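Local coordinates for protein titin (PDB 2J8H) that helps build the giant elastic filament of muscle, to which this A-band fragment contributes a rigid tandem of two immunoglobulin domains, at residues R80-Q84 with G85-S89; D146-G149 with H150-V153. All blocks are in the same frame, centred on the assembly; numbering follows the deposited sequence.

Contact 1. Residues R80-Q84 with G85-S89; sequences RATNQ and GGSVS
Strands 80-83 and 86-89 run antiparallel at 174°, their axes 4.6 Å apart, and a type I turn from Asn83 to Gly86 joins them. Arg80 faces Ser89 and Thr82 faces Ser87 as non-hydrogen-bonded pairs, while Ala81-Val88 and Asn83-Gly86 are the hydrogen-bonded ones. Ala81 N bonds to Val88 O at 2.8 Å, and Val88 N answers to Ala81 O. Nearer the turn, Asn83 N reaches Gly86 O and Gly86 N returns a bond to Asn83 O. Gly86 has phi 159°, where a CB would collide with the carbonyl oxygen of Gly85.

On the Thr82-Ser87 side the two hydroxyls meet head-on, Thr82 OG1 lying 2.8 Å from Ser87 OG in a hydrogen bond. The arginine chain lies alongside: Arg80 CD packs 3.3 Å from Ser87 OG before the bend at chi3 turns the guanidinium away from that hydroxyl.

Asn83 turns to the other face. With chi1 at 63° its CG is held between backbone N and carbonyl carbon, which puts OD1 2.8 Å from Gly85 N, the donor coming from above the amide's carbonyl plane. This closes an Asx turn inside the beta turn, and Asn83 ND2 ties the corner to Pro32 O and Met3 O. A leucine here is likely to leave Gly85 N without this acceptor and to take the side-chain N-H donor away from both of those carbonyls. Ala81 and Val88, on this same face, rest on Phe7.

The whole is a two-residue beta hairpin, matching the F-G hairpin of an I-set immunoglobulin domain.

Contact 2. Residues D146-G149 with H150-V153; sequences DNNG and HYQV
His150 enters the contact through its backbone: His150 N donates to Asn148 OD1 at 2.8 Å, arriving from well above that amide's carbonyl plane and closing an Asx turn. Its ring leads elsewhere, with NE2 hydrogen-bonded to Asp172 and CD2 sitting 3.7 Å above the centre of the Tyr151 ring.

Tyr151 brings the second donor to the same oxygen. Tyr151 N meets Asn148 OD1 at 2.8 Å in a nearly straight bond that points almost down the C=O direction, so one carbonyl oxygen grips two successive backbone N-H groups. The chi1 of Asn148, 48°, turns its amide toward these N-H groups to make this possible, and leaves it beside the tyrosine, the two side chains pointing the same way with amide and ring planes 30° apart. Tyr151 O in turn receives a long, weak bond from Asn148 N. Beyond the two segments, the phenol ring meets that of Phe164.

Gln152 bends at chi2, bringing its amide across that of Asn147, with the planes 25° apart. Gln152 NE2 lies 3.3 Å from Asn147 OD1, but the angle is too poor for a bond; it donates instead to Val153 O at 3.1 Å.

Val153 N gives the shortest bond of the contact, 2.6 Å to Asn147 OD1 and practically linear. Beside it a water accepts from Asn147 ND2 and donates to Val153 O, so both ends of the asparagine amide serve the same residue of the strand.

Two asparagine side chains thus do much of the pairing that backbone carbonyls would do in a hairpin: their oxygens take up three main-chain N-H groups and fix this irregular, solvent-facing loop onto the start of strand 152-155.

The contacts sit in separate immunoglobulin domains, contact 1 in the first and contact 2 in the second, on opposite sides of the chain's centre. Their centres are 58 Å apart and their nearest atoms about 43 Å, so neither touches the other. A continuous route joins them, however: strand 86-102, which starts in contact 1, runs on toward the second domain and pairs with strand 123-131, and through strand 159-163 that sheet reaches strand 152-155 of contact 2. Both are surface bends anchored by asparagine side-chain oxygens, but residues 80-89 form a regular hairpin, whereas 146-153 pass from strand 144-145 to a strand of the facing sheet.

Contact 1. Residues R80-Q84 with G85-S89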
loop_
_atom_site.group_PDB
_atom_site.type_symbol
_atom_site.label_atom_id
_atom_site.label_comp_id
_atom_site.label_asym_id
_atom_site.label_seq_id
_atom_site.Cartn_x
_atom_site.Cartn_y
_atom_site.Cartn_z
ATOM N N ARG A 80 -19.966 -5.683 -22.554
ATOM C CA ARG A 80 -20.941 -5.738 -23.614
ATOM C C ARG A 80 -21.190 -4.367 -24.162
ATOM O O ARG A 80 -21.357 -3.425 -23.404
ATOM C CB ARG A 80 -22.252 -6.321 -23.076
ATOM C CG ARG A 80 -23.295 -6.526 -24.187
ATOM C CD ARG A 80 -24.648 -6.958 -23.636
ATOM N NE ARG A 80 -24.556 -8.267 -23.003
ATOM C CZ ARG A 80 -25.570 -8.898 -22.430
ATOM N NH1 ARG A 80 -26.788 -8.360 -22.432
ATOM N NH2 ARG A 80 -25.378 -10.083 -21.872
ATOM N N ALA A 81 -21.270 -4.255 -25.484
ATOM C CA ALA A 81 -21.554 -2.982 -26.137
ATOM C C ALA A 81 -22.786 -3.166 -26.997
ATOM O O ALA A 81 -22.826 -4.084 -27.797
ATOM C CB ALA A 81 -20.353 -2.537 -27.007
ATOM N N THR A 82 -23.773 -2.288 -26.833
ATOM C CA THR A 82 -25.052 -2.415 -27.493
ATOM C C THR A 82 -25.506 -1.074 -28.065
ATOM O O THR A 82 -25.434 -0.039 -27.404
ATOM C CB THR A 82 -26.117 -2.850 -26.471
ATOM O OG1 THR A 82 -25.713 -4.063 -25.835
ATOM C CG2 THR A 82 -27.484 -3.047 -27.109
ATOM N N ASN A 83 -26.014 -1.111 -29.288
ATOM C CA ASN A 83 -26.822 -0.012 -29.795
ATOM C C ASN A 83 -27.965 -0.646 -30.595
ATOM O O ASN A 83 -28.151 -1.858 -30.554
ATOM C CB ASN A 83 -25.981 1.002 -30.589
ATOM C CG ASN A 83 -25.365 0.423 -31.818
ATOM O OD1 ASN A 83 -25.779 -0.624 -32.294
ATOM N ND2 ASN A 83 -24.380 1.139 -32.386
ATOM N N GLN A 84 -28.727 0.150 -31.329
ATOM C CA GLN A 84 -29.928 -0.373 -31.954
ATOM C C GLN A 84 -29.527 -1.284 -33.114
ATOM O O GLN A 84 -30.337 -2.079 -33.600
ATOM C CB GLN A 84 -30.853 0.783 -32.396
ATOM C CG GLN A 84 -31.163 1.852 -31.237
ATOM C CD GLN A 84 -32.194 1.408 -30.133
ATOM O OE1 GLN A 84 -31.884 0.614 -29.236
ATOM N NE2 GLN A 84 -33.402 1.974 -30.194
ATOM N N GLY A 85 -28.263 -1.198 -33.525
ATOM C CA GLY A 85 -27.730 -2.023 -34.595
ATOM C C GLY A 85 -27.202 -3.373 -34.173
ATOM O O GLY A 85 -26.940 -4.226 -35.007
ATOM N N GLY A 86 -27.027 -3.589 -32.882
ATOM C CA GLY A 86 -26.531 -4.877 -32.426
ATOM C C GLY A 86 -25.923 -4.836 -31.056
ATOM O O GLY A 86 -25.778 -3.767 -30.455
ATOM N N SER A 87 -25.573 -6.018 -30.557
ATOM C CA SER A 87 -24.896 -6.148 -29.275
ATOM C C SER A 87 -23.804 -7.193 -29.393
ATOM O O SER A 87 -23.995 -8.229 -30.030
ATOM C CB SER A 87 -25.897 -6.574 -28.196
ATOM O OG SER A 87 -25.324 -6.574 -26.890
ATOM N N VAL A 88 -22.671 -6.936 -28.763
ATOM C CA VAL A 88 -21.530 -7.864 -28.778
ATOM C C VAL A 88 -20.785 -7.754 -27.463
ATOM O O VAL A 88 -20.788 -6.700 -26.838
ATOM C CB VAL A 88 -20.593 -7.580 -29.981
ATOM C CG1 VAL A 88 -19.941 -6.201 -29.876
ATOM C CG2 VAL A 88 -19.556 -8.690 -30.155
ATOM N N SER A 89 -20.184 -8.848 -27.022
ATOM C CA SER A 89 -19.351 -8.802 -25.838
ATOM C C SER A 89 -17.913 -9.216 -26.101
ATOM O O SER A 89 -17.571 -9.834 -27.103
ATOM C CB SER A 89 -19.905 -9.682 -24.716
ATOM O OG SER A 89 -19.908 -11.018 -25.128
#

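Contact 2. Residues D146-G149 with H150-V153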
loop_
_atom_site.group_PDB
_atom_site.type_symbol
_atom_site.label_atom_id
_atom_site.label_comp_id
_atom_site.label_asym_id
_atom_site.label_seq_id
_atom_site.Cartn_x
_atom_site.Cartn_y
_atom_site.Cartn_z
ATOM N N ASP A 146 7.842 -36.201 5.212
ATOM C CA ASP A 146 6.588 -36.504 4.590
ATOM C C ASP A 146 5.807 -37.464 5.506
ATOM O O ASP A 146 6.260 -37.864 6.610
ATOM C CB ASP A 146 6.788 -37.047 3.168
ATOM C CG ASP A 146 7.665 -38.272 3.115
ATOM O OD1 ASP A 146 7.971 -38.886 4.169
ATOM O OD2 ASP A 146 8.059 -38.619 1.988
ATOM N N ASN A 147 4.614 -37.797 5.042
ATOM C CA ASN A 147 3.854 -38.904 5.609
ATOM C C ASN A 147 4.695 -40.165 5.727
ATOM O O ASN A 147 5.330 -40.573 4.776
ATOM C CB ASN A 147 2.621 -39.125 4.737
ATOM C CG ASN A 147 1.784 -37.858 4.631
ATOM O OD1 ASN A 147 1.665 -37.121 5.603
ATOM N ND2 ASN A 147 1.244 -37.580 3.438
ATOM N N ASN A 148 4.726 -40.725 6.931
ATOM C CA ASN A 148 5.281 -42.050 7.206
ATOM C C ASN A 148 4.472 -42.658 8.355
ATOM O O ASN A 148 3.339 -42.243 8.578
ATOM C CB ASN A 148 6.755 -41.891 7.585
ATOM C CG ASN A 148 6.978 -40.793 8.630
ATOM O OD1 ASN A 148 6.101 -40.496 9.442
ATOM N ND2 ASN A 148 8.169 -40.195 8.603
ATOM N N GLY A 149 5.047 -43.584 9.110
ATOM C CA GLY A 149 4.367 -44.147 10.270
ATOM C C GLY A 149 4.251 -43.254 11.484
ATOM O O GLY A 149 3.599 -43.612 12.454
ATOM N N HIS A 150 4.872 -42.083 11.431
ATOM C CA HIS A 150 4.974 -41.204 12.576
ATOM C C HIS A 150 4.207 -39.907 12.384
ATOM O O HIS A 150 3.418 -39.509 13.254
ATOM C CB HIS A 150 6.460 -40.909 12.843
ATOM C CG HIS A 150 6.723 -40.251 14.164
ATOM N ND1 HIS A 150 6.951 -40.967 15.320
ATOM C CD2 HIS A 150 6.809 -38.948 14.506
ATOM C CE1 HIS A 150 7.176 -40.124 16.316
ATOM N NE2 HIS A 150 7.081 -38.893 15.849
ATOM N N TYR A 151 4.444 -39.232 11.263
ATOM C CA TYR A 151 3.785 -37.968 11.006
ATOM C C TYR A 151 2.691 -38.109 9.986
ATOM O O TYR A 151 2.780 -38.938 9.084
ATOM C CB TYR A 151 4.777 -36.941 10.440
ATOM C CG TYR A 151 6.039 -36.667 11.213
ATOM C CD1 TYR A 151 7.256 -37.192 10.808
ATOM C CD2 TYR A 151 6.032 -35.812 12.301
ATOM C CE1 TYR A 151 8.427 -36.915 11.498
ATOM C CE2 TYR A 151 7.188 -35.531 12.983
ATOM C CZ TYR A 151 8.374 -36.060 12.572
ATOM O OH TYR A 151 9.515 -35.728 13.261
ATOM N N GLN A 152 1.688 -37.247 10.094
ATOM C CA GLN A 152 0.753 -37.053 8.994
ATOM C C GLN A 152 0.753 -35.590 8.608
ATOM O O GLN A 152 0.563 -34.724 9.463
ATOM C CB GLN A 152 -0.670 -37.498 9.364
ATOM C CG GLN A 152 -1.701 -37.297 8.254
ATOM C CD GLN A 152 -1.455 -38.151 7.049
ATOM O OE1 GLN A 152 -1.198 -39.357 7.161
ATOM N NE2 GLN A 152 -1.571 -37.554 5.868
ATOM N N VAL A 153 0.968 -35.313 7.325
ATOM C CA VAL A 153 0.806 -33.955 6.817
ATOM C C VAL A 153 -0.562 -33.765 6.153
ATOM O O VAL A 153 -0.952 -34.539 5.289
ATOM C CB VAL A 153 1.901 -33.608 5.799
ATOM C CG1 VAL A 153 1.663 -32.217 5.240
ATOM C CG2 VAL A 153 3.266 -33.691 6.470
HETATM O O HOH W 1 -0.227 -34.745 2.696
#